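Local coordinates for uncharacterized protein (PDB 2P8T) that is of unknown function but joins a helix-turn-helix-like domain to an alpha/beta domain, with ATP binding and aminoacyl-tRNA ligase activity only tentatively assigned, at residues A99-N104 and D162-T167; I88-D93 and P149-K154; A22-L27 and E75-L80; R39-E44 and P172-K177. One frame throughout, in Å; residues are numbered along the deposited sequence.

Interaction 1: A99-N104 and D162-T167; sequences AIVVKN and DAVIIT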
loop_
_atom_site.group_PDB
_atom_site.type_symbol
_atom_site.label_atom_id
_atom_site.label_comp_id
_atom_site.label_asym_id
_atom_site.label_seq_id
_atom_site.Cartn_x
_atom_site.Cartn_y
_atom_site.Cartn_z
ATOM N N ALA A 99 1.326 -6.344 3.639
ATOM C CA ALA A 99 2.185 -5.641 4.562
ATOM C C ALA A 99 2.911 -4.543 3.792
ATOM O O ALA A 99 3.392 -4.777 2.665
ATOM C CB ALA A 99 3.199 -6.600 5.222
ATOM N N ILE A 100 2.924 -3.352 4.383
ATOM C CA ILE A 100 3.687 -2.214 3.870
ATOM C C ILE A 100 4.484 -1.578 5.014
ATOM O O ILE A 100 3.930 -1.204 6.053
ATOM C CB ILE A 100 2.773 -1.136 3.197
ATOM C CG1 ILE A 100 1.863 -1.762 2.129
ATOM C CG2 ILE A 100 3.624 0.018 2.638
ATOM C CD1 ILE A 100 0.864 -0.769 1.467
ATOM N N VAL A 101 5.789 -1.440 4.811
ATOM C CA VAL A 101 6.656 -0.750 5.760
ATOM C C VAL A 101 6.569 0.729 5.431
ATOM O O VAL A 101 6.696 1.124 4.253
ATOM C CB VAL A 101 8.134 -1.198 5.633
ATOM C CG1 VAL A 101 9.052 -0.422 6.602
ATOM C CG2 VAL A 101 8.269 -2.692 5.825
ATOM N N VAL A 102 6.345 1.538 6.459
ATOM C CA VAL A 102 6.375 3.001 6.324
ATOM C C VAL A 102 7.671 3.520 6.959
ATOM O O VAL A 102 7.912 3.342 8.155
ATOM C CB VAL A 102 5.165 3.673 7.004
ATOM C CG1 VAL A 102 5.214 5.178 6.801
ATOM C CG2 VAL A 102 3.858 3.101 6.456
ATOM N N LYS A 103 8.494 4.163 6.134
ATOM C CA LYS A 103 9.816 4.594 6.530
ATOM C C LYS A 103 9.738 5.928 7.219
ATOM O O LYS A 103 8.974 6.791 6.804
ATOM C CB LYS A 103 10.744 4.636 5.305
ATOM C CG LYS A 103 11.045 3.235 4.793
ATOM C CD LYS A 103 11.191 3.151 3.283
ATOM C CE LYS A 103 11.620 1.746 2.889
ATOM N NZ LYS A 103 11.739 1.526 1.418
ATOM N N ASN A 104 10.535 6.084 8.275
ATOM C CA ASN A 104 10.506 7.262 9.160
ATOM C C ASN A 104 9.100 7.838 9.379
ATOM O O ASN A 104 8.836 8.979 8.986
ATOM C CB ASN A 104 11.509 8.351 8.695
ATOM C CG ASN A 104 11.569 9.561 9.661
ATOM O OD1 ASN A 104 11.645 9.395 10.883
ATOM N ND2 ASN A 104 11.515 10.770 9.104
ATOM N N ASP A 162 10.806 2.272 11.938
ATOM C CA ASP A 162 9.848 2.184 10.857
ATOM C C ASP A 162 8.516 1.669 11.434
ATOM O O ASP A 162 8.478 1.074 12.520
ATOM C CB ASP A 162 10.331 1.244 9.742
ATOM C CG ASP A 162 11.441 1.836 8.880
ATOM O OD1 ASP A 162 11.734 3.061 8.965
ATOM O OD2 ASP A 162 11.995 1.056 8.074
ATOM N N ALA A 163 7.438 1.920 10.710
ATOM C CA ALA A 163 6.130 1.340 11.031
ATOM C C ALA A 163 5.856 0.216 10.055
ATOM O O ALA A 163 6.375 0.209 8.935
ATOM C CB ALA A 163 5.024 2.399 10.969
ATOM N N VAL A 164 5.069 -0.761 10.479
ATOM C CA VAL A 164 4.739 -1.866 9.595
ATOM C C VAL A 164 3.229 -2.030 9.603
ATOM O O VAL A 164 2.646 -2.388 10.637
ATOM C CB VAL A 164 5.442 -3.205 9.993
ATOM C CG1 VAL A 164 5.106 -4.274 8.939
ATOM C CG2 VAL A 164 6.963 -3.036 10.075
ATOM N N ILE A 165 2.602 -1.752 8.469
ATOM C CA ILE A 165 1.142 -1.869 8.333
ATOM C C ILE A 165 0.865 -3.250 7.856
ATOM O O ILE A 165 1.447 -3.670 6.857
ATOM C CB ILE A 165 0.599 -0.913 7.251
ATOM C CG1 ILE A 165 0.879 0.535 7.629
ATOM C CG2 ILE A 165 -0.902 -1.130 6.982
ATOM C CD1 ILE A 165 0.874 1.464 6.390
ATOM N N ILE A 166 -0.029 -3.963 8.541
ATOM C CA ILE A 166 -0.492 -5.262 8.024
ATOM C C ILE A 166 -2.008 -5.284 8.033
ATOM O O ILE A 166 -2.612 -5.213 9.095
ATOM C CB ILE A 166 0.022 -6.457 8.861
ATOM C CG1 ILE A 166 1.550 -6.407 8.963
ATOM C CG2 ILE A 166 -0.443 -7.816 8.239
ATOM C CD1 ILE A 166 2.157 -7.332 9.979
ATOM N N THR A 167 -2.611 -5.355 6.854
ATOM C CA THR A 167 -4.077 -5.490 6.765
ATOM C C THR A 167 -4.448 -6.857 6.210
ATOM O O THR A 167 -3.642 -7.500 5.499
ATOM C CB THR A 167 -4.703 -4.421 5.839
ATOM O OG1 THR A 167 -4.209 -4.599 4.505
ATOM C CG2 THR A 167 -4.403 -3.010 6.318
#
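Val102 has CG1 anti to its backbone N (chi1 -178°), which leaves CG2 beside that nitrogen; Ile165, with CG1 next to its own N (chi1 -62°) and a nearly extended chi2, sends CD1 across to meet it. The two side chains cross obliquely, and CG2 of Val102 lies 3.4 Å from CD1 of Ile165, closer than two methyls normally sit, so the fit here is tight. They pack over an antiparallel pair of interior strands, 95-102 and 163-168, in the five-stranded sheet of the C-terminal alpha/beta domain. Backbone bonds run both ways at two hydrogen-bonded pairs: Ile165 N reaches Ile100 O at 2.8 Å and Val102 N reaches Ala163 O at 2.8 Å, each with a return bond. Non-hydrogen-bonded pairs Ala99-Ile166 and Val101-Val164 alternate with them. At the first, Ile165 O receives the CA-H of Ala99 at a CA to O distance of 3.1 Å.

The sheet has two different coverings. Ile100, Val102 and Ile165 face helix 172-187, whereas Ala99 and Val101 face Ile155 and Tyr158. Where the strands end, the carboxylate of Asp162 spans the loop ends: OD2 is taken by Glu159 N and lies 3.6 Å from CG1 of Val101, while OD1 accepts a weak hydrogen bond from Asn104 N at 3.3 Å.

Interaction 2: I88-D93 and P149-K154; sequences IGVSVD and PEVAKK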
loop_
_atom_site.group_PDB
_atom_site.type_symbol
_atom_site.label_atom_id
_atom_site.label_comp_id
_atom_site.label_asym_id
_atom_site.label_seq_id
_atom_site.Cartn_x
_atom_site.Cartn_y
_atom_site.Cartn_z
ATOM N N ILE A 88 3.676 -6.354 0.094
ATOM C CA ILE A 88 3.869 -7.797 -0.044
ATOM C C ILE A 88 2.659 -8.575 0.454
ATOM O O ILE A 88 2.050 -8.214 1.449
ATOM C CB ILE A 88 5.203 -8.269 0.607
ATOM C CG1 ILE A 88 5.489 -9.752 0.322
ATOM C CG2 ILE A 88 5.228 -7.975 2.080
ATOM C CD1 ILE A 88 5.810 -10.050 -1.106
ATOM N N GLY A 89 2.306 -9.619 -0.283
ATOM C CA GLY A 89 1.152 -10.441 0.061
ATOM C C GLY A 89 1.482 -11.351 1.219
ATOM O O GLY A 89 2.505 -12.030 1.215
ATOM N N VAL A 90 0.595 -11.379 2.207
ATOM C CA VAL A 90 0.712 -12.277 3.342
ATOM C C VAL A 90 -0.644 -12.964 3.561
ATOM O O VAL A 90 -1.604 -12.729 2.821
ATOM C CB VAL A 90 1.175 -11.536 4.648
ATOM C CG1 VAL A 90 2.570 -10.932 4.490
ATOM C CG2 VAL A 90 0.166 -10.445 5.062
ATOM N N SER A 91 -0.718 -13.812 4.575
ATOM C CA SER A 91 -1.982 -14.432 4.959
ATOM C C SER A 91 -2.151 -14.319 6.477
ATOM O O SER A 91 -1.228 -14.621 7.237
ATOM C CB SER A 91 -2.011 -15.890 4.485
ATOM O OG SER A 91 -2.911 -16.659 5.258
ATOM N N VAL A 92 -3.317 -13.849 6.922
ATOM C CA VAL A 92 -3.553 -13.675 8.353
ATOM C C VAL A 92 -4.802 -14.476 8.698
ATOM O O VAL A 92 -5.874 -14.197 8.166
ATOM C CB VAL A 92 -3.742 -12.173 8.753
ATOM C CG1 VAL A 92 -3.999 -12.035 10.259
ATOM C CG2 VAL A 92 -2.525 -11.348 8.359
ATOM N N ASP A 93 -4.644 -15.499 9.539
ATOM C CA ASP A 93 -5.775 -16.319 9.972
ATOM C C ASP A 93 -6.599 -16.777 8.757
ATOM O O ASP A 93 -7.830 -16.768 8.796
ATOM C CB ASP A 93 -6.655 -15.535 10.972
ATOM C CG ASP A 93 -6.030 -15.433 12.374
ATOM O OD1 ASP A 93 -5.578 -16.474 12.899
ATOM O OD2 ASP A 93 -6.004 -14.314 12.958
ATOM N N PRO A 149 4.238 -16.101 12.711
ATOM C CA PRO A 149 5.598 -16.372 12.234
ATOM C C PRO A 149 5.769 -16.366 10.709
ATOM O O PRO A 149 6.787 -15.884 10.217
ATOM C CB PRO A 149 5.909 -17.765 12.821
ATOM C CG PRO A 149 4.566 -18.390 13.076
ATOM C CD PRO A 149 3.622 -17.259 13.391
ATOM N N GLU A 150 4.804 -16.895 9.969
ATOM C CA GLU A 150 4.887 -16.900 8.515
ATOM C C GLU A 150 4.742 -15.492 7.915
ATOM O O GLU A 150 5.404 -15.155 6.920
ATOM C CB GLU A 150 3.898 -17.892 7.902
ATOM C CG GLU A 150 4.239 -19.370 8.186
ATOM C CD GLU A 150 5.694 -19.750 7.849
ATOM O OE1 GLU A 150 6.180 -19.428 6.749
ATOM O OE2 GLU A 150 6.354 -20.387 8.698
ATOM N N VAL A 151 3.902 -14.667 8.537
ATOM C CA VAL A 151 3.742 -13.276 8.111
ATOM C C VAL A 151 5.034 -12.490 8.310
ATOM O O VAL A 151 5.520 -11.853 7.380
ATOM C CB VAL A 151 2.569 -12.575 8.881
ATOM C CG1 VAL A 151 2.496 -11.094 8.528
ATOM C CG2 VAL A 151 1.239 -13.274 8.562
ATOM N N ALA A 152 5.568 -12.534 9.529
ATOM C CA ALA A 152 6.791 -11.824 9.896
ATOM C C ALA A 152 7.951 -12.179 8.960
ATOM O O ALA A 152 8.716 -11.298 8.529
ATOM C CB ALA A 152 7.157 -12.101 11.350
ATOM N N LYS A 153 8.044 -13.458 8.612
ATOM C CA LYS A 153 9.158 -13.931 7.781
ATOM C C LYS A 153 9.167 -13.348 6.365
ATOM O O LYS A 153 10.227 -13.243 5.742
ATOM C CB LYS A 153 9.216 -15.469 7.766
ATOM C CG LYS A 153 9.958 -16.037 8.973
ATOM C CD LYS A 153 10.000 -17.558 8.968
ATOM C CE LYS A 153 11.330 -18.107 8.434
ATOM N NZ LYS A 153 12.406 -18.101 9.485
ATOM N N LYS A 154 7.991 -12.966 5.869
ATOM C CA LYS A 154 7.831 -12.401 4.532
ATOM C C LYS A 154 8.135 -10.909 4.451
ATOM O O LYS A 154 8.365 -10.375 3.363
ATOM C CB LYS A 154 6.409 -12.655 4.016
ATOM C CG LYS A 154 6.151 -14.100 3.610
ATOM C CD LYS A 154 4.974 -14.227 2.624
ATOM C CE LYS A 154 5.307 -13.629 1.253
ATOM N NZ LYS A 154 4.267 -13.916 0.213
#
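Val90 meets Val151 at about a right angle, CG1 to CG1 at 4.0 Å, where helix 149-154 packs beside the edge strand 88-92 of the five-stranded sheet in the C-terminal domain. The other methyl of Val151, CG2, comes 3.1 Å from Ser91 O, a close approach of a methyl to a carbonyl, and also touches CG2 of Val92 at 4.2 Å. Lys154, one turn further along the helix, takes a longer route: its chain turns at chi3 (69°), which carries CE past CG1 of Ile88 at 4.0 Å and brings NZ to Gly89 O, where it donates a 2.8 Å hydrogen bond, tilted 21° from the carbonyl plane.

Further out, the geometry of the strand explains these partners. Ile88 and Val90 spend their backbone bonds on Ala99 and Gly97 of strand 95-102, so the carbonyls of Gly89 and Ser91 are turned to the other side of the strand. The helix runs nearly antiparallel to it, 7.9 Å from axis to axis. Behind the valines stands Ile166 of strand 163-168, touched by both Val92 and Val151, and Tyr148, just ahead of the helix, holds Asp93 OD2 by its hydroxyl.

Apolar packing at the valines thus gives way to a mixed end, where Ile88 lies on the lysine stem and the ammonium answers an edge-strand carbonyl that has no neighbouring strand in this chain to pair with it.

Interaction 3: A22-L27 and E75-L80; sequences AVIFLL and EIRDKL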
loop_
_atom_site.group_PDB
_atom_site.type_symbol
_atom_site.label_atom_id
_atom_site.label_comp_id
_atom_site.label_asym_id
_atom_site.label_seq_id
_atom_site.Cartn_x
_atom_site.Cartn_y
_atom_site.Cartn_z
ATOM N N ALA A 22 -2.162 2.684 -5.675
ATOM C CA ALA A 22 -2.191 1.264 -6.002
ATOM C C ALA A 22 -1.717 0.959 -7.419
ATOM O O ALA A 22 -0.928 0.031 -7.620
ATOM C CB ALA A 22 -3.583 0.661 -5.757
ATOM N N VAL A 23 -2.200 1.726 -8.397
ATOM C CA VAL A 23 -1.808 1.494 -9.792
ATOM C C VAL A 23 -0.291 1.653 -9.959
ATOM O O VAL A 23 0.355 0.838 -10.603
ATOM C CB VAL A 23 -2.584 2.435 -10.777
ATOM C CG1 VAL A 23 -1.891 2.503 -12.132
ATOM C CG2 VAL A 23 -4.029 1.986 -10.904
ATOM N N ILE A 24 0.266 2.688 -9.347
ATOM C CA ILE A 24 1.697 2.952 -9.417
ATOM C C ILE A 24 2.503 1.840 -8.741
ATOM O O ILE A 24 3.532 1.421 -9.279
ATOM C CB ILE A 24 2.052 4.345 -8.839
ATOM C CG1 ILE A 24 1.253 5.438 -9.591
ATOM C CG2 ILE A 24 3.562 4.624 -8.918
ATOM C CD1 ILE A 24 1.581 6.849 -9.161
ATOM N N PHE A 25 2.043 1.372 -7.587
ATOM C CA PHE A 25 2.625 0.151 -7.000
ATOM C C PHE A 25 2.534 -1.052 -7.949
ATOM O O PHE A 25 3.500 -1.809 -8.103
ATOM C CB PHE A 25 2.002 -0.188 -5.646
ATOM C CG PHE A 25 2.539 0.636 -4.511
ATOM C CD1 PHE A 25 3.902 0.606 -4.192
ATOM C CD2 PHE A 25 1.696 1.433 -3.761
ATOM C CE1 PHE A 25 4.409 1.360 -3.144
ATOM C CE2 PHE A 25 2.184 2.187 -2.706
ATOM C CZ PHE A 25 3.551 2.156 -2.395
ATOM N N LEU A 26 1.377 -1.233 -8.585
ATOM C CA LEU A 26 1.152 -2.412 -9.435
ATOM C C LEU A 26 2.006 -2.416 -10.689
ATOM O O LEU A 26 2.486 -3.472 -11.114
ATOM C CB LEU A 26 -0.329 -2.556 -9.809
ATOM C CG LEU A 26 -1.282 -3.047 -8.718
ATOM C CD1 LEU A 26 -2.743 -2.921 -9.172
ATOM C CD2 LEU A 26 -0.969 -4.476 -8.282
ATOM N N LEU A 27 2.204 -1.234 -11.268
ATOM C CA LEU A 27 2.916 -1.092 -12.541
ATOM C C LEU A 27 4.449 -1.194 -12.451
ATOM O O LEU A 27 5.172 -0.615 -13.267
ATOM C CB LEU A 27 2.461 0.192 -13.265
ATOM C CG LEU A 27 1.044 0.184 -13.859
ATOM C CD1 LEU A 27 0.713 1.510 -14.533
ATOM C CD2 LEU A 27 0.827 -0.961 -14.849
ATOM N N GLU A 75 10.034 7.964 -11.791
ATOM C CA GLU A 75 10.577 8.880 -10.795
ATOM C C GLU A 75 9.579 8.970 -9.640
ATOM O O GLU A 75 9.961 9.033 -8.473
ATOM C CB GLU A 75 10.824 10.281 -11.364
ATOM C CG GLU A 75 11.948 10.376 -12.403
ATOM C CD GLU A 75 12.095 11.773 -12.980
ATOM O OE1 GLU A 75 11.056 12.447 -13.211
ATOM O OE2 GLU A 75 13.249 12.200 -13.218
ATOM N N ILE A 76 8.294 8.973 -9.979
ATOM C CA ILE A 76 7.259 8.987 -8.944
ATOM C C ILE A 76 7.295 7.729 -8.080
ATOM O O ILE A 76 7.284 7.827 -6.857
ATOM C CB ILE A 76 5.851 9.214 -9.536
ATOM C CG1 ILE A 76 5.712 10.673 -9.970
ATOM C CG2 ILE A 76 4.764 8.886 -8.491
ATOM C CD1 ILE A 76 4.501 10.937 -10.915
ATOM N N ARG A 77 7.338 6.560 -8.722
ATOM C CA ARG A 77 7.428 5.279 -8.015
ATOM C C ARG A 77 8.677 5.186 -7.140
ATOM O O ARG A 77 8.625 4.669 -6.017
ATOM C CB ARG A 77 7.431 4.118 -9.005
ATOM C CG ARG A 77 6.961 2.801 -8.377
ATOM C CD ARG A 77 6.949 1.622 -9.361
ATOM N NE ARG A 77 6.253 0.484 -8.745
ATOM C CZ ARG A 77 6.801 -0.314 -7.821
ATOM N NH1 ARG A 77 8.055 -0.127 -7.446
ATOM N NH2 ARG A 77 6.107 -1.303 -7.280
ATOM N N ASP A 78 9.805 5.667 -7.660
ATOM C CA ASP A 78 11.048 5.641 -6.881
ATOM C C ASP A 78 10.915 6.475 -5.619
ATOM O O ASP A 78 11.341 6.061 -4.529
ATOM C CB ASP A 78 12.247 6.098 -7.721
ATOM C CG ASP A 78 12.623 5.102 -8.795
ATOM O OD1 ASP A 78 12.130 3.953 -8.777
ATOM O OD2 ASP A 78 13.439 5.468 -9.670
ATOM N N LYS A 79 10.294 7.640 -5.764
ATOM C CA LYS A 79 9.952 8.469 -4.634
ATOM C C LYS A 79 9.025 7.746 -3.633
ATOM O O LYS A 79 9.220 7.876 -2.439
ATOM C CB LYS A 79 9.349 9.786 -5.105
ATOM C CG LYS A 79 10.387 10.746 -5.724
ATOM C CD LYS A 79 9.729 11.922 -6.464
ATOM C CE LYS A 79 10.739 12.644 -7.362
ATOM N NZ LYS A 79 11.894 13.176 -6.554
ATOM N N LEU A 80 8.045 6.984 -4.124
ATOM C CA LEU A 80 7.163 6.214 -3.225
ATOM C C LEU A 80 7.923 5.150 -2.456
ATOM O O LEU A 80 7.705 4.966 -1.250
ATOM C CB LEU A 80 6.004 5.555 -3.984
ATOM C CG LEU A 80 4.871 6.486 -4.411
ATOM C CD1 LEU A 80 3.838 5.699 -5.229
ATOM C CD2 LEU A 80 4.196 7.125 -3.183
#
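Helix 22-26, which ends just where Ile24 and Phe25 meet Arg77, crosses helix 75-80 almost perpendicularly (98°), with 10.1 Å between the axes. Arg77 carries the polar part. A chi1 of -157° swings its CG away from the backbone N, and the straight chain from there to NE carries the guanidinium to the last turn of the other helix. NE donates to Ile24 O at 2.9 Å, with the oxygen tilted somewhat from the guanidinium plane and the bond bent. NH2 makes the straighter bond, to Phe25 O at 2.8 Å and 177°, in the guanidinium plane and on a lone pair of that carbonyl. NH2 also sits at the edge of the Phe25 ring.

Two helices of the N-terminal part meet here, the first of a helix-turn-helix-like, probably winged-helix, unit and helix 71-81, which follows its pair of short strands; Leu69 of one of these strands touches both Arg77 and Leu27.

Apolar side chains fill in beside the arginine. Ile24 slides past the aliphatic stem of Arg77, CG2 to CG at 3.9 Å, and the same methyl meets CD1 of Leu80 at 3.9 Å, the two side chains crossing at about a right angle. CD1 of Ile24 packs on CG2 of Ile76 at 3.8 Å. Two carbonyls from a helix C terminus should suit a positive guanidinium, and the third nitrogen, NH1, forms a salt bridge with Glu86 OE2.

Interaction 4: R39-E44 and P172-K177; sequences RLELGE and PAKALK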
loop_
_atom_site.group_PDB
_atom_site.type_symbol
_atom_site.label_atom_id
_atom_site.label_comp_id
_atom_site.label_asym_id
_atom_site.label_seq_id
_atom_site.Cartn_x
_atom_site.Cartn_y
_atom_site.Cartn_z
ATOM N N ARG A 39 -7.233 -6.629 -10.004
ATOM C CA ARG A 39 -6.365 -6.473 -8.835
ATOM C C ARG A 39 -6.740 -5.283 -7.949
ATOM O O ARG A 39 -6.442 -5.279 -6.749
ATOM C CB ARG A 39 -4.898 -6.397 -9.268
ATOM C CG ARG A 39 -4.399 -7.680 -9.927
ATOM C CD ARG A 39 -2.895 -7.853 -9.827
ATOM N NE ARG A 39 -2.389 -7.640 -8.468
ATOM C CZ ARG A 39 -1.376 -8.311 -7.922
ATOM N NH1 ARG A 39 -0.758 -9.274 -8.602
ATOM N NH2 ARG A 39 -0.994 -8.031 -6.682
ATOM N N LEU A 40 -7.388 -4.280 -8.536
ATOM C CA LEU A 40 -7.870 -3.118 -7.785
ATOM C C LEU A 40 -9.296 -3.317 -7.289
ATOM O O LEU A 40 -9.710 -2.684 -6.317
ATOM C CB LEU A 40 -7.846 -1.856 -8.646
ATOM C CG LEU A 40 -6.590 -1.245 -9.266
ATOM C CD1 LEU A 40 -7.025 -0.093 -10.163
ATOM C CD2 LEU A 40 -5.625 -0.756 -8.208
ATOM N N GLU A 41 -10.043 -4.181 -7.979
ATOM C CA GLU A 41 -11.476 -4.370 -7.741
ATOM C C GLU A 41 -12.200 -3.049 -8.022
ATOM O O GLU A 41 -12.992 -2.572 -7.204
ATOM C CB GLU A 41 -11.739 -4.859 -6.305
ATOM C CG GLU A 41 -12.604 -6.104 -6.184
ATOM C CD GLU A 41 -12.323 -6.894 -4.904
ATOM O OE1 GLU A 41 -12.709 -6.436 -3.808
ATOM O OE2 GLU A 41 -11.713 -7.979 -5.001
ATOM N N LEU A 42 -11.897 -2.461 -9.178
ATOM C CA LEU A 42 -12.516 -1.210 -9.624
ATOM C C LEU A 42 -13.310 -1.408 -10.909
ATOM O O LEU A 42 -12.952 -2.238 -11.750
ATOM C CB LEU A 42 -11.454 -0.133 -9.859
ATOM C CG LEU A 42 -11.216 0.944 -8.799
ATOM C CD1 LEU A 42 -10.628 0.331 -7.543
ATOM C CD2 LEU A 42 -10.302 2.043 -9.360
ATOM N N GLY A 43 -14.375 -0.624 -11.058
ATOM C CA GLY A 43 -15.223 -0.667 -12.251
ATOM C C GLY A 43 -14.471 -0.353 -13.530
ATOM O O GLY A 43 -13.435 0.321 -13.500
ATOM N N GLU A 44 -14.988 -0.843 -14.659
ATOM C CA GLU A 44 -14.355 -0.600 -15.957
ATOM C C GLU A 44 -14.287 0.895 -16.285
ATOM O O GLU A 44 -13.268 1.381 -16.764
ATOM C CB GLU A 44 -15.070 -1.362 -17.075
ATOM C CG GLU A 44 -14.251 -1.419 -18.370
ATOM C CD GLU A 44 -14.944 -2.168 -19.491
ATOM O OE1 GLU A 44 -16.175 -1.989 -19.670
ATOM O OE2 GLU A 44 -14.247 -2.929 -20.209
ATOM N N PRO A 172 -7.658 -9.985 -1.854
ATOM C CA PRO A 172 -6.393 -9.263 -1.937
ATOM C C PRO A 172 -6.561 -7.775 -2.272
ATOM O O PRO A 172 -5.809 -6.951 -1.755
ATOM C CB PRO A 172 -5.643 -9.993 -3.050
ATOM C CG PRO A 172 -6.208 -11.377 -3.038
ATOM C CD PRO A 172 -7.650 -11.201 -2.694
ATOM N N ALA A 173 -7.539 -7.431 -3.110
ATOM C CA ALA A 173 -7.725 -6.038 -3.520
ATOM C C ALA A 173 -8.119 -5.166 -2.339
ATOM O O ALA A 173 -7.612 -4.050 -2.177
ATOM C CB ALA A 173 -8.757 -5.934 -4.624
ATOM N N LYS A 174 -9.016 -5.686 -1.507
ATOM C CA LYS A 174 -9.429 -4.960 -0.310
ATOM C C LYS A 174 -8.283 -4.828 0.691
ATOM O O LYS A 174 -8.149 -3.781 1.301
ATOM C CB LYS A 174 -10.637 -5.603 0.357
ATOM C CG LYS A 174 -11.905 -5.524 -0.500
ATOM C CD LYS A 174 -13.037 -6.246 0.197
ATOM C CE LYS A 174 -14.207 -6.484 -0.762
ATOM N NZ LYS A 174 -14.766 -5.203 -1.252
ATOM N N ALA A 175 -7.482 -5.877 0.857
ATOM C CA ALA A 175 -6.266 -5.784 1.701
ATOM C C ALA A 175 -5.304 -4.717 1.166
ATOM O O ALA A 175 -4.733 -3.931 1.929
ATOM C CB ALA A 175 -5.551 -7.156 1.801
ATOM N N LEU A 176 -5.106 -4.709 -0.148
ATOM C CA LEU A 176 -4.189 -3.750 -0.759
ATOM C C LEU A 176 -4.681 -2.326 -0.561
ATOM O O LEU A 176 -3.921 -1.458 -0.121
ATOM C CB LEU A 176 -3.988 -4.032 -2.252
ATOM C CG LEU A 176 -2.964 -3.104 -2.937
ATOM C CD1 LEU A 176 -1.630 -3.060 -2.195
ATOM C CD2 LEU A 176 -2.765 -3.528 -4.392
ATOM N N LYS A 177 -5.951 -2.098 -0.892
ATOM C CA LYS A 177 -6.556 -0.768 -0.802
ATOM C C LYS A 177 -6.533 -0.226 0.628
ATOM O O LYS A 177 -6.186 0.940 0.856
ATOM C CB LYS A 177 -7.997 -0.811 -1.358
ATOM C CG LYS A 177 -8.620 0.563 -1.719
ATOM C CD LYS A 177 -9.811 0.396 -2.698
ATOM C CE LYS A 177 -10.755 1.611 -2.711
ATOM N NZ LYS A 177 -10.085 2.859 -3.256
HETATM O O HOH W 1 -8.635 -9.293 -5.160
HETATM O O HOH W 2 -13.222 -3.780 -3.418
#
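Arg39 meets Ala173 through its backbone: its O lies 3.2 Å from the methyl CB of the alanine. One residue on, the carbonyl carbon of Leu40 comes to 3.8 Å from the same methyl, while the leucine side chain turns back to Ala22 and Val23 of helix 17-26. Glu41 then leaves the helix with positive phi (62°), a turn that directs its CB toward the second segment and onto Ala173 CB at 3.6 Å. A single methyl thus touches three consecutive residues.

Beyond CG the Glu41 chain runs extended and crosses Lys174 at about a right angle. OE1 lies close along the lysine, 3.5 Å from NZ in a rather long salt bridge; a water also bridges the pair, donating to Glu41 OE1 at 2.7 Å and accepting from Lys174 NZ at 3.0 Å. OE2 is taken by Thr171 OG1, which is also bonded to Lys174 N. A second water accepts from Ala173 N at 3.0 Å and donates only weakly to OE2 of Glu41. The carboxylate near this helix N terminus would probably be stabilised as an anion.

Past Glu41 the chain makes the short link from helix 33-40 to helix 44-56, for which Gly43 is the N-cap; the two helices form the probable helix-turn-helix of the N-terminal domain, here resting on the first turn of helix 172-187 of the other domain.

In the fold
From the N terminus, helix 17-26 opens interaction 3 and helix 33-40 opens interaction 4. Interaction 3 closes first, at helix 71-81, while interaction 4 closes only at helix 172-187, so their loops cross; the two contacts touch between helices 17-26 and 33-40, where Leu26 packs on Arg39. Strand 88-92 then opens interaction 2 and strand 95-102 opens interaction 1. Interaction 2 closes at helix 149-154 and interaction 1 at strand 163-168, so these loops cross as well, and both nest inside the loop of interaction 4. Interactions 1 and 2 share one sheet, interaction 3 ties N-terminal helices together, and interaction 4 joins the two domains.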